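Local coordinates for Pdx2 protein (Plasmodium falciparum, PDB 2ABW) that hydrolyses glutamine to glutamate and ammonia as the glutaminase subunit of the plasmodial pyridoxal 5'-phosphate (vitamin B6) synthase, the ammonia being channelled to Pdx1, at residues I4-L9 against Q207-K212; N20-I23 against S29-I32; N31-R36 against G42-L47. All blocks are in the same frame, centred on the assembly; numbering follows the deposited sequence.

Interaction 1 (I4-L9 against Q207-K212)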
ATOM      1  N   ILE A   4     -13.988 -10.485  -8.791  1.00 18.88           N
ATOM      2  CA  ILE A   4     -13.329  -9.512  -7.915  1.00 19.63           C
ATOM      3  C   ILE A   4     -12.490  -8.611  -8.805  1.00 18.29           C
ATOM      4  O   ILE A   4     -11.768  -9.086  -9.698  1.00 19.30           O
ATOM      5  CB  ILE A   4     -12.345 -10.276  -6.996  0.60 20.13           C
ATOM      6  CG1 ILE A   4     -13.142 -11.089  -5.965  0.60 24.14           C
ATOM      7  CG2 ILE A   4     -11.319  -9.297  -6.383  0.60 19.83           C
ATOM      8  CD1 ILE A   4     -13.908 -10.240  -5.060  0.60 25.49           C
ATOM      9  N   THR A   5     -12.641  -7.269  -8.622  1.00 17.41           N
ATOM     10  CA  THR A   5     -11.863  -6.281  -9.346  1.00 16.41           C
ATOM     11  C   THR A   5     -10.954  -5.524  -8.381  1.00 16.16           C
ATOM     12  O   THR A   5     -11.439  -4.932  -7.405  1.00 17.46           O
ATOM     13  CB  THR A   5     -12.759  -5.269 -10.065  1.00 18.19           C
ATOM     14  OG1 THR A   5     -13.581  -6.022 -10.987  1.00 20.86           O
ATOM     15  CG2 THR A   5     -11.889  -4.220 -10.829  1.00 18.95           C
ATOM     16  N   ILE A   6      -9.664  -5.602  -8.632  1.00 16.27           N
ATOM     17  CA  ILE A   6      -8.694  -4.828  -7.902  1.00 15.42           C
ATOM     18  C   ILE A   6      -8.136  -3.772  -8.835  1.00 14.56           C
ATOM     19  O   ILE A   6      -7.740  -4.078  -9.965  1.00 15.88           O
ATOM     20  CB  ILE A   6      -7.560  -5.682  -7.270  1.00 16.51           C
ATOM     21  CG1 ILE A   6      -8.223  -6.557  -6.221  1.00 14.72           C
ATOM     22  CG2 ILE A   6      -6.475  -4.751  -6.733  1.00 16.97           C
ATOM     23  CD1 ILE A   6      -7.278  -7.582  -5.568  1.00 16.67           C
ATOM     24  N   GLY A   7      -8.115  -2.541  -8.372  1.00 13.23           N
ATOM     25  CA  GLY A   7      -7.559  -1.453  -9.176  1.00 13.71           C
ATOM     26  C   GLY A   7      -6.174  -1.114  -8.728  1.00 15.12           C
ATOM     27  O   GLY A   7      -5.777  -1.347  -7.531  1.00 15.06           O
ATOM     28  N   VAL A   8      -5.378  -0.597  -9.659  1.00 14.03           N
ATOM     29  CA  VAL A   8      -4.026  -0.066  -9.372  1.00 15.86           C
ATOM     30  C   VAL A   8      -3.983   1.373  -9.803  1.00 16.98           C
ATOM     31  O   VAL A   8      -4.211   1.699 -10.949  1.00 16.02           O
ATOM     32  CB  VAL A   8      -2.905  -0.868 -10.028  1.00 17.06           C
ATOM     33  CG1 VAL A   8      -1.500  -0.260  -9.701  1.00 16.46           C
ATOM     34  CG2 VAL A   8      -2.931  -2.320  -9.521  1.00 15.58           C
ATOM     35  N   LEU A   9      -3.751   2.288  -8.863  1.00 16.43           N
ATOM     36  CA  LEU A   9      -3.678   3.742  -9.193  0.70 17.60           C
ATOM     37  C   LEU A   9      -2.558   3.894 -10.223  0.70 18.84           C
ATOM     38  O   LEU A   9      -1.482   3.320 -10.068  0.70 18.06           O
ATOM     39  CB  LEU A   9      -3.423   4.523  -7.894  1.00 16.50           C
ATOM     40  CG  LEU A   9      -3.608   6.034  -8.165  1.00 19.64           C
ATOM     41  CD1 LEU A   9      -5.074   6.454  -8.311  1.00 21.61           C
ATOM     42  CD2 LEU A   9      -2.977   6.844  -7.015  1.00 23.09           C
ATOM     43  N   GLN A 207      -1.147 -12.019  -3.052  1.00 13.29           N
ATOM     44  CA  GLN A 207      -2.089 -13.061  -2.657  1.00 13.91           C
ATOM     45  C   GLN A 207      -2.806 -12.679  -1.387  1.00 14.47           C
ATOM     46  O   GLN A 207      -4.036 -12.835  -1.289  1.00 14.67           O
ATOM     47  CB  GLN A 207      -1.351 -14.361  -2.514  1.00 16.53           C
ATOM     48  CG  GLN A 207      -2.386 -15.473  -2.231  1.00 16.30           C
ATOM     49  CD  GLN A 207      -1.755 -16.850  -2.041  1.00 18.60           C
ATOM     50  OE1 GLN A 207      -0.517 -17.026  -2.118  1.00 22.93           O
ATOM     51  NE2 GLN A 207      -2.581 -17.797  -1.776  1.00 24.68           N
ATOM     52  N   TYR A 208      -2.086 -12.179  -0.403  1.00 13.91           N
ATOM     53  CA  TYR A 208      -2.677 -11.750   0.871  1.00 13.35           C
ATOM     54  C   TYR A 208      -3.679 -10.629   0.645  1.00 14.42           C
ATOM     55  O   TYR A 208      -4.797 -10.618   1.183  1.00 14.76           O
ATOM     56  CB  TYR A 208      -1.603 -11.244   1.788  1.00 15.65           C
ATOM     57  CG  TYR A 208      -2.082 -10.902   3.144  1.00 15.24           C
ATOM     58  CD1 TYR A 208      -2.459 -11.915   4.035  1.00 15.13           C
ATOM     59  CD2 TYR A 208      -2.161  -9.636   3.583  1.00 16.94           C
ATOM     60  CE1 TYR A 208      -2.890 -11.594   5.316  1.00 14.71           C
ATOM     61  CE2 TYR A 208      -2.534  -9.326   4.862  1.00 16.61           C
ATOM     62  CZ  TYR A 208      -2.904 -10.299   5.726  1.00 15.34           C
ATOM     63  OH  TYR A 208      -3.332 -10.067   7.054  1.00 16.97           O
ATOM     64  N   PHE A 209      -3.285  -9.666  -0.164  1.00 12.91           N
ATOM     65  CA  PHE A 209      -4.214  -8.514  -0.419  1.00 13.27           C
ATOM     66  C   PHE A 209      -5.428  -9.029  -1.206  1.00 13.51           C
ATOM     67  O   PHE A 209      -6.557  -8.605  -0.919  1.00 14.30           O
ATOM     68  CB  PHE A 209      -3.545  -7.381  -1.164  1.00 13.33           C
ATOM     69  CG  PHE A 209      -4.445  -6.175  -1.308  1.00 13.03           C
ATOM     70  CD1 PHE A 209      -4.837  -5.489  -0.139  1.00 12.09           C
ATOM     71  CD2 PHE A 209      -4.890  -5.687  -2.512  1.00 13.50           C
ATOM     72  CE1 PHE A 209      -5.698  -4.430  -0.232  1.00 15.87           C
ATOM     73  CE2 PHE A 209      -5.735  -4.611  -2.587  1.00 14.99           C
ATOM     74  CZ  PHE A 209      -6.137  -4.023  -1.466  1.00 16.25           C
ATOM     75  N   TYR A 210      -5.263  -9.921  -2.160  1.00 13.69           N
ATOM     76  CA  TYR A 210      -6.417 -10.484  -2.867  1.00 13.12           C
ATOM     77  C   TYR A 210      -7.397 -11.117  -1.845  1.00 13.53           C
ATOM     78  O   TYR A 210      -8.619 -10.885  -1.917  1.00 15.15           O
ATOM     79  CB  TYR A 210      -5.946 -11.523  -3.855  1.00 14.39           C
ATOM     80  CG  TYR A 210      -7.101 -12.256  -4.431  1.00 12.92           C
ATOM     81  CD1 TYR A 210      -7.876 -11.746  -5.441  1.00 14.70           C
ATOM     82  CD2 TYR A 210      -7.525 -13.471  -3.910  1.00 14.22           C
ATOM     83  CE1 TYR A 210      -8.983 -12.432  -5.929  1.00 13.83           C
ATOM     84  CE2 TYR A 210      -8.621 -14.160  -4.385  1.00 13.93           C
ATOM     85  CZ  TYR A 210      -9.402 -13.623  -5.368  1.00 14.88           C
ATOM     86  OH  TYR A 210     -10.543 -14.245  -5.919  1.00 14.99           O
ATOM     87  N   GLU A 211      -6.905 -11.951  -0.948  1.00 13.27           N
ATOM     88  CA  GLU A 211      -7.756 -12.604   0.023  1.00 14.98           C
ATOM     89  C   GLU A 211      -8.450 -11.558   0.905  1.00 16.17           C
ATOM     90  O   GLU A 211      -9.636 -11.744   1.214  1.00 16.43           O
ATOM     91  CB  GLU A 211      -6.921 -13.564   0.830  1.00 15.11           C
ATOM     92  CG  GLU A 211      -6.551 -14.799   0.094  1.00 16.91           C
ATOM     93  CD  GLU A 211      -7.699 -15.739  -0.177  1.00 22.59           C
ATOM     94  OE1 GLU A 211      -8.677 -15.732   0.579  1.00 24.09           O
ATOM     95  OE2 GLU A 211      -7.654 -16.533  -1.117  1.00 24.07           O
ATOM     96  N   LYS A 212      -7.774 -10.440   1.188  1.00 15.47           N
ATOM     97  CA  LYS A 212      -8.386  -9.349   1.961  1.00 15.64           C
ATOM     98  C   LYS A 212      -9.591  -8.789   1.248  1.00 16.49           C
ATOM     99  O   LYS A 212     -10.673  -8.526   1.782  1.00 16.56           O
ATOM    100  CB  LYS A 212      -7.380  -8.260   2.215  1.00 16.17           C
ATOM    101  CG  LYS A 212      -7.791  -7.220   3.188  1.00 16.45           C
ATOM    102  CD  LYS A 212      -6.602  -6.309   3.515  1.00 17.87           C
ATOM    103  CE  LYS A 212      -6.999  -5.087   4.427  1.00 18.74           C
ATOM    104  NZ  LYS A 212      -7.186  -5.665   5.779  1.00 17.84           N
TER
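I6 of strand 4-9 lies opposite Y210 of helix 204-219, their CA atoms 7.9 Å apart, where the segment 207-212 of that helix runs over the sheet. The axes of the two short segments approach to 10.1 Å, the usual spacing of a helix layered on a sheet, and their directions differ by 125°, so the helix passes across the strand in a partly reversed sense. I4 and I6, two positions apart on the strand, turn their side chains to the helix, while the intervening T5 belongs to the other face of the sheet. Contact is wholly apolar and is made by four buried side chains. I6 reaches in two directions. Its CG1 branch extends to place CD1 4.1 Å from Y210 CA, on the helix backbone itself, and 4.2 Å from Y210 CD1. Its CG2 branch, anti to the backbone N, meets the rim of the F209 ring near the ring plane, with CG2 4.2 Å from F209 CE2. The Y210 ring leaves the helix with CG anti to the backbone N (chi1 171°) and extends toward the start of the strand. There the side chains of I4 and Y210 cross obliquely, I4 CG2 standing 3.9 Å from Y210 CE1. Y210 thus spans I4 and I6, while its neighbour F209 meets I6 alone. Around this core, V213 on the next turn of the helix also packs on I4 and I6. F209 continues onto V48 of strand 46-49, and Y210 onto L30 of strand 30-35, so that helix 204-219 covers strand 4-9 together with both of its neighbours in the sheet.

Interaction 2 (N20-I23 against S29-I32)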
ATOM      1  N   ASN A  20       1.106  -6.647 -13.346  1.00 15.15           N
ATOM      2  CA  ASN A  20       1.679  -7.966 -13.760  1.00 16.11           C
ATOM      3  C   ASN A  20       1.763  -8.911 -12.578  1.00 14.92           C
ATOM      4  O   ASN A  20       1.514 -10.087 -12.706  1.00 15.66           O
ATOM      5  CB  ASN A  20       3.061  -7.778 -14.359  1.00 15.47           C
ATOM      6  CG  ASN A  20       3.736  -9.066 -14.706  1.00 22.72           C
ATOM      7  OD1 ASN A  20       3.341  -9.697 -15.699  1.00 29.18           O
ATOM      8  ND2 ASN A  20       4.762  -9.504 -13.935  1.00 22.81           N
ATOM      9  N   HIS A  21       2.181  -8.378 -11.435  1.00 15.74           N
ATOM     10  CA  HIS A  21       2.340  -9.220 -10.250  1.00 14.95           C
ATOM     11  C   HIS A  21       1.022  -9.788  -9.707  1.00 16.08           C
ATOM     12  O   HIS A  21       1.016 -10.893  -9.185  1.00 17.59           O
ATOM     13  CB  HIS A  21       3.116  -8.520  -9.149  1.00 14.10           C
ATOM     14  CG  HIS A  21       4.358  -9.241  -8.769  1.00 15.93           C
ATOM     15  ND1 HIS A  21       5.460  -9.169  -9.572  1.00 19.03           N
ATOM     16  CD2 HIS A  21       4.728  -9.901  -7.650  1.00 17.08           C
ATOM     17  CE1 HIS A  21       6.473  -9.792  -8.963  1.00 18.45           C
ATOM     18  NE2 HIS A  21       6.026 -10.323  -7.839  1.00 18.70           N
ATOM     19  N   PHE A  22      -0.096  -9.082  -9.898  1.00 14.76           N
ATOM     20  CA  PHE A  22      -1.348  -9.722  -9.589  1.00 14.36           C
ATOM     21  C   PHE A  22      -1.804 -10.734 -10.643  1.00 13.90           C
ATOM     22  O   PHE A  22      -2.390 -11.721 -10.360  1.00 14.81           O
ATOM     23  CB  PHE A  22      -2.422  -8.652  -9.451  1.00 15.06           C
ATOM     24  CG  PHE A  22      -2.457  -7.999  -8.065  1.00 15.75           C
ATOM     25  CD1 PHE A  22      -3.203  -8.532  -7.077  1.00 13.76           C
ATOM     26  CD2 PHE A  22      -1.730  -6.824  -7.827  1.00 17.77           C
ATOM     27  CE1 PHE A  22      -3.179  -7.945  -5.780  1.00 14.91           C
ATOM     28  CE2 PHE A  22      -1.716  -6.237  -6.571  1.00 16.26           C
ATOM     29  CZ  PHE A  22      -2.463  -6.747  -5.563  1.00 14.41           C
ATOM     30  N   ILE A  23      -1.570 -10.414 -11.919  1.00 14.64           N
ATOM     31  CA  ILE A  23      -1.870 -11.368 -12.992  1.00 15.20           C
ATOM     32  C   ILE A  23      -1.104 -12.651 -12.774  1.00 17.02           C
ATOM     33  O   ILE A  23      -1.646 -13.698 -13.089  1.00 17.59           O
ATOM     34  CB  ILE A  23      -1.601 -10.748 -14.341  1.00 16.34           C
ATOM     35  CG1 ILE A  23      -2.596  -9.577 -14.560  1.00 20.05           C
ATOM     36  CG2 ILE A  23      -1.792 -11.793 -15.420  1.00 18.38           C
ATOM     37  CD1 ILE A  23      -4.039  -9.910 -14.378  1.00 25.09           C
ATOM     38  N   SER A  29     -11.088 -15.652 -10.866  0.60 20.85           N
ATOM     39  CA  SER A  29     -12.123 -14.697 -10.486  0.60 20.54           C
ATOM     40  C   SER A  29     -11.589 -13.235 -10.493  1.00 21.45           C
ATOM     41  O   SER A  29     -12.383 -12.301 -10.360  1.00 21.55           O
ATOM     42  CB  SER A  29     -12.587 -15.052  -9.043  1.00 22.57           C
ATOM     43  OG  SER A  29     -13.370 -16.202  -9.012  1.00 22.03           O
ATOM     44  N   LEU A  30     -10.261 -13.050 -10.669  1.00 19.32           N
ATOM     45  CA  LEU A  30      -9.621 -11.741 -10.515  1.00 17.73           C
ATOM     46  C   LEU A  30      -9.394 -10.987 -11.836  1.00 18.74           C
ATOM     47  O   LEU A  30      -8.698 -11.452 -12.761  1.00 20.30           O
ATOM     48  CB  LEU A  30      -8.264 -11.928  -9.829  1.00 16.13           C
ATOM     49  CG  LEU A  30      -7.450 -10.669  -9.583  1.00 17.46           C
ATOM     50  CD1 LEU A  30      -8.298  -9.691  -8.710  1.00 18.68           C
ATOM     51  CD2 LEU A  30      -6.170 -10.990  -8.806  1.00 16.58           C
ATOM     52  N   ASN A  31      -9.905  -9.726 -11.840  1.00 20.11           N
ATOM     53  CA  ASN A  31      -9.678  -8.752 -12.870  1.00 21.41           C
ATOM     54  C   ASN A  31      -8.868  -7.601 -12.293  1.00 18.66           C
ATOM     55  O   ASN A  31      -9.201  -7.183 -11.174  1.00 18.98           O
ATOM     56  CB  ASN A  31     -11.041  -8.099 -13.129  1.00 23.27           C
ATOM     57  CG  ASN A  31     -12.101  -9.097 -13.558  1.00 30.50           C
ATOM     58  OD1 ASN A  31     -11.860  -9.983 -14.409  1.00 34.45           O
ATOM     59  ND2 ASN A  31     -13.244  -9.036 -12.876  1.00 37.74           N
ATOM     60  N   ILE A  32      -7.922  -7.060 -13.053  1.00 17.85           N
ATOM     61  CA  ILE A  32      -7.175  -5.861 -12.600  1.00 17.04           C
ATOM     62  C   ILE A  32      -7.426  -4.736 -13.523  1.00 17.66           C
ATOM     63  O   ILE A  32      -7.463  -4.900 -14.732  1.00 18.47           O
ATOM     64  CB  ILE A  32      -5.663  -6.138 -12.542  1.00 17.00           C
ATOM     65  CG1 ILE A  32      -5.327  -7.382 -11.708  1.00 18.53           C
ATOM     66  CG2 ILE A  32      -4.923  -4.935 -12.043  1.00 18.42           C
ATOM     67  CD1 ILE A  32      -5.569  -7.253 -10.204  1.00 22.34           C
TER
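The beta-alpha-beta unit formed by strand 4-9, helix 16-23 and strand 30-35 is closed here, where the last turn of the helix packs on the strand that follows it. F22 and I32 lead the contact, their CA atoms 7.6 Å apart and their side chains nearly perpendicular. I32 sends its CG1 branch to the root of the phenylalanine: with CG1 swung to the side of the backbone N (chi1 -53°), the branch brings I32 CD1 to 3.5 Å from F22 CB and 3.8 Å from F22 CG. L30, on the same face of the strand, reaches the ring obliquely, with L30 CD2 4.2 Å from F22 CD1. At the exposed margin, I23 and I32 run alongside each other, pointing opposite ways, with I23 CD1 3.9 Å from I32 CG1. Inward, F22 also rests on Q206 of helix 204-219, and its side chain is about 8 Å from that of E198, probably a member of the charge relay system, which it does not touch. Such apolar packing of a connecting helix against the second of two parallel strands is characteristic of the beta-alpha-beta crossover, here with that strand at the edge of the large sheet of this glutamine amidotransferase.

Interaction 3 (N31-R36 against G42-L47)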
ATOM      1  N   ASN A  31      -9.905  -9.726 -11.840  1.00 20.11           N
ATOM      2  CA  ASN A  31      -9.678  -8.752 -12.870  1.00 21.41           C
ATOM      3  C   ASN A  31      -8.868  -7.601 -12.293  1.00 18.66           C
ATOM      4  O   ASN A  31      -9.201  -7.183 -11.174  1.00 18.98           O
ATOM      5  CB  ASN A  31     -11.041  -8.099 -13.129  1.00 23.27           C
ATOM      6  CG  ASN A  31     -12.101  -9.097 -13.558  1.00 30.50           C
ATOM      7  OD1 ASN A  31     -11.860  -9.983 -14.409  1.00 34.45           O
ATOM      8  ND2 ASN A  31     -13.244  -9.036 -12.876  1.00 37.74           N
ATOM      9  N   ILE A  32      -7.922  -7.060 -13.053  1.00 17.85           N
ATOM     10  CA  ILE A  32      -7.175  -5.861 -12.600  1.00 17.04           C
ATOM     11  C   ILE A  32      -7.426  -4.736 -13.523  1.00 17.66           C
ATOM     12  O   ILE A  32      -7.463  -4.900 -14.732  1.00 18.47           O
ATOM     13  CB  ILE A  32      -5.663  -6.138 -12.542  1.00 17.00           C
ATOM     14  CG1 ILE A  32      -5.327  -7.382 -11.708  1.00 18.53           C
ATOM     15  CG2 ILE A  32      -4.923  -4.935 -12.043  1.00 18.42           C
ATOM     16  CD1 ILE A  32      -5.569  -7.253 -10.204  1.00 22.34           C
ATOM     17  N   ILE A  33      -7.654  -3.543 -12.940  1.00 15.40           N
ATOM     18  CA  ILE A  33      -7.831  -2.355 -13.778  1.00 17.43           C
ATOM     19  C   ILE A  33      -6.954  -1.244 -13.368  1.00 16.94           C
ATOM     20  O   ILE A  33      -6.564  -1.182 -12.233  1.00 17.28           O
ATOM     21  CB  ILE A  33      -9.323  -1.875 -13.794  1.00 16.39           C
ATOM     22  CG1 ILE A  33      -9.791  -1.340 -12.469  1.00 17.96           C
ATOM     23  CG2 ILE A  33     -10.259  -3.003 -14.236  1.00 21.02           C
ATOM     24  CD1 ILE A  33     -11.130  -0.615 -12.534  1.00 20.62           C
ATOM     25  N   GLN A  34      -6.606  -0.365 -14.313  1.00 15.93           N
ATOM     26  CA  GLN A  34      -5.956   0.852 -13.950  1.00 17.36           C
ATOM     27  C   GLN A  34      -7.006   1.724 -13.325  1.00 18.15           C
ATOM     28  O   GLN A  34      -8.195   1.722 -13.733  1.00 19.04           O
ATOM     29  CB  GLN A  34      -5.416   1.582 -15.176  1.00 19.20           C
ATOM     30  CG  GLN A  34      -4.246   0.973 -15.854  1.00 20.85           C
ATOM     31  CD  GLN A  34      -3.794   1.869 -17.032  1.00 24.00           C
ATOM     32  OE1 GLN A  34      -3.803   3.103 -16.919  1.00 26.91           O
ATOM     33  NE2 GLN A  34      -3.389   1.249 -18.123  1.00 24.22           N
ATOM     34  N   VAL A  35      -6.596   2.556 -12.379  1.00 16.97           N
ATOM     35  CA  VAL A  35      -7.487   3.581 -11.811  1.00 15.50           C
ATOM     36  C   VAL A  35      -6.873   4.965 -12.044  1.00 15.72           C
ATOM     37  O   VAL A  35      -5.770   5.262 -11.625  1.00 16.14           O
ATOM     38  CB  VAL A  35      -7.716   3.372 -10.331  1.00 16.66           C
ATOM     39  CG1 VAL A  35      -8.400   4.553  -9.665  1.00 15.40           C
ATOM     40  CG2 VAL A  35      -8.421   1.987 -10.142  1.00 15.48           C
ATOM     41  N   ARG A  36      -7.580   5.766 -12.798  1.00 17.09           N
ATOM     42  CA  ARG A  36      -7.111   7.083 -13.199  1.00 18.49           C
ATOM     43  C   ARG A  36      -8.110   8.156 -12.798  1.00 19.35           C
ATOM     44  O   ARG A  36      -7.829   9.329 -12.929  1.00 19.47           O
ATOM     45  CB  ARG A  36      -7.018   7.058 -14.722  1.00 18.26           C
ATOM     46  CG  ARG A  36      -6.146   6.015 -15.318  1.00 25.34           C
ATOM     47  CD  ARG A  36      -6.641   5.749 -16.745  1.00 29.49           C
ATOM     48  NE  ARG A  36      -7.861   4.896 -16.694  1.00 33.68           N
ATOM     49  CZ  ARG A  36      -8.882   4.954 -17.532  1.00 36.08           C
ATOM     50  NH1 ARG A  36      -8.920   5.860 -18.502  1.00 42.41           N
ATOM     51  NH2 ARG A  36      -9.894   4.109 -17.418  1.00 37.48           N
ATOM     52  N   GLY A  42     -14.819   3.663  -8.712  1.00 14.54           N
ATOM     53  CA  GLY A  42     -16.118   3.082  -8.384  1.00 15.35           C
ATOM     54  C   GLY A  42     -16.300   1.614  -8.736  1.00 16.47           C
ATOM     55  O   GLY A  42     -17.235   0.934  -8.226  1.00 19.03           O
ATOM     56  N   LEU A  43     -15.488   1.128  -9.662  1.00 15.75           N
ATOM     57  CA  LEU A  43     -15.591  -0.278 -10.152  1.00 16.37           C
ATOM     58  C   LEU A  43     -14.761  -1.225  -9.294  1.00 17.54           C
ATOM     59  O   LEU A  43     -14.763  -2.472  -9.484  1.00 19.06           O
ATOM     60  CB  LEU A  43     -15.088  -0.420 -11.573  1.00 19.65           C
ATOM     61  CG  LEU A  43     -15.830   0.418 -12.585  1.00 22.95           C
ATOM     62  CD1 LEU A  43     -15.106   0.216 -13.935  1.00 27.30           C
ATOM     63  CD2 LEU A  43     -17.313   0.122 -12.599  1.00 23.69           C
ATOM     64  N   CYS A  44     -14.027  -0.674  -8.364  1.00 16.60           N
ATOM     65  CA  CYS A  44     -12.989  -1.434  -7.622  1.00 15.91           C
ATOM     66  C   CYS A  44     -13.590  -2.009  -6.346  1.00 16.39           C
ATOM     67  O   CYS A  44     -14.169  -1.275  -5.584  1.00 17.94           O
ATOM     68  CB  CYS A  44     -11.788  -0.562  -7.161  1.00 16.59           C
ATOM     69  SG  CYS A  44     -10.824  -0.122  -8.645  1.00 20.83           S
ATOM     70  N   ASP A  45     -13.274  -3.295  -6.033  1.00 15.43           N
ATOM     71  CA  ASP A  45     -13.557  -3.854  -4.747  1.00 14.86           C
ATOM     72  C   ASP A  45     -12.376  -3.582  -3.765  1.00 16.65           C
ATOM     73  O   ASP A  45     -12.540  -3.645  -2.556  1.00 17.55           O
ATOM     74  CB  ASP A  45     -13.647  -5.358  -4.929  1.00 15.82           C
ATOM     75  CG  ASP A  45     -14.826  -5.775  -5.762  1.00 16.70           C
ATOM     76  OD1 ASP A  45     -15.940  -5.209  -5.558  1.00 19.41           O
ATOM     77  OD2 ASP A  45     -14.737  -6.631  -6.670  1.00 18.37           O
ATOM     78  N   GLY A  46     -11.180  -3.387  -4.310  1.00 15.38           N
ATOM     79  CA  GLY A  46      -9.993  -2.975  -3.535  1.00 15.32           C
ATOM     80  C   GLY A  46      -9.054  -2.174  -4.395  1.00 14.80           C
ATOM     81  O   GLY A  46      -9.180  -2.207  -5.673  1.00 15.31           O
ATOM     82  N   LEU A  47      -8.100  -1.469  -3.808  1.00 13.71           N
ATOM     83  CA  LEU A  47      -7.222  -0.555  -4.602  1.00 14.44           C
ATOM     84  C   LEU A  47      -5.789  -0.700  -4.065  1.00 14.08           C
ATOM     85  O   LEU A  47      -5.581  -0.799  -2.835  1.00 14.33           O
ATOM     86  CB  LEU A  47      -7.694   0.893  -4.413  1.00 14.44           C
ATOM     87  CG  LEU A  47      -6.857   1.930  -5.078  1.00 15.58           C
ATOM     88  CD1 LEU A  47      -7.059   1.844  -6.560  1.00 15.19           C
ATOM     89  CD2 LEU A  47      -7.140   3.362  -4.526  1.00 15.87           C
TER
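V35 overlaps C44 and L47 chiefly through its CG2 methyl, where strand 30-35 meets the segment 42-47 leading into strand 46-49. V35 CG2 lies 3.5 Å from C44 SG and 3.8 Å from L47 CD1. The valine turns this methyl across with its other branch, CG1, anti to the backbone N (chi1 169°). The leucine methyl lies against the CB-CG2 side of the valine, V35 CB adding a second approach, 4.1 Å from L47 CD1. C44 SG is shared with I33, two residues back along the strand: I33 CD1 comes to 3.9 Å of it, so the sulfur bridges the two strand residues that face this way. I33 holds CG1 between its backbone N and carbonyl carbon (chi1 68°), and the extended end of that branch also reaches L43, with I33 CD1 4.1 Å from L43 CB. L43 and I33 meet nearly perpendicular at the exposed margin, whereas V35, C44 and L47 are buried. The CA atoms of I33 and C44 are 8.1 Å apart, a separation spanned by side chains alone. Strand 4-9 explains this spacing: it is inserted between strands 30-35 and 46-49, exchanging backbone hydrogen bonds with I33 and V35 on one side, while T5 is bonded to D45 on the other. Helix 38-42 provides most of the chain connection between the two segments. L47 continues to L72 and F75 of helix 63-77, and a salt bridge from D45 to K217 ties the segment to helix 204-219.

In the fold
All three contacts gather round the parallel strands 30-35, 4-9 and 46-49 at one end of the large sheet. Interaction 1 is wholly buried and brings in the distant C-terminal helix, closing a loop of nearly two hundred residues within which interactions 2 and 3 are local. Those two share strand 30-35, with I32 facing helix 16-23 and I33 turned to the segment 42-47; each runs from buried residues to an exposed margin. All three are apolar, but interaction 1 uses aromatic rings against isoleucines, interaction 2 one ring with aliphatic branches, and interaction 3 a cysteine sulfur among methyl groups. Backbone hydrogen bonds through strand 4-9 link the set.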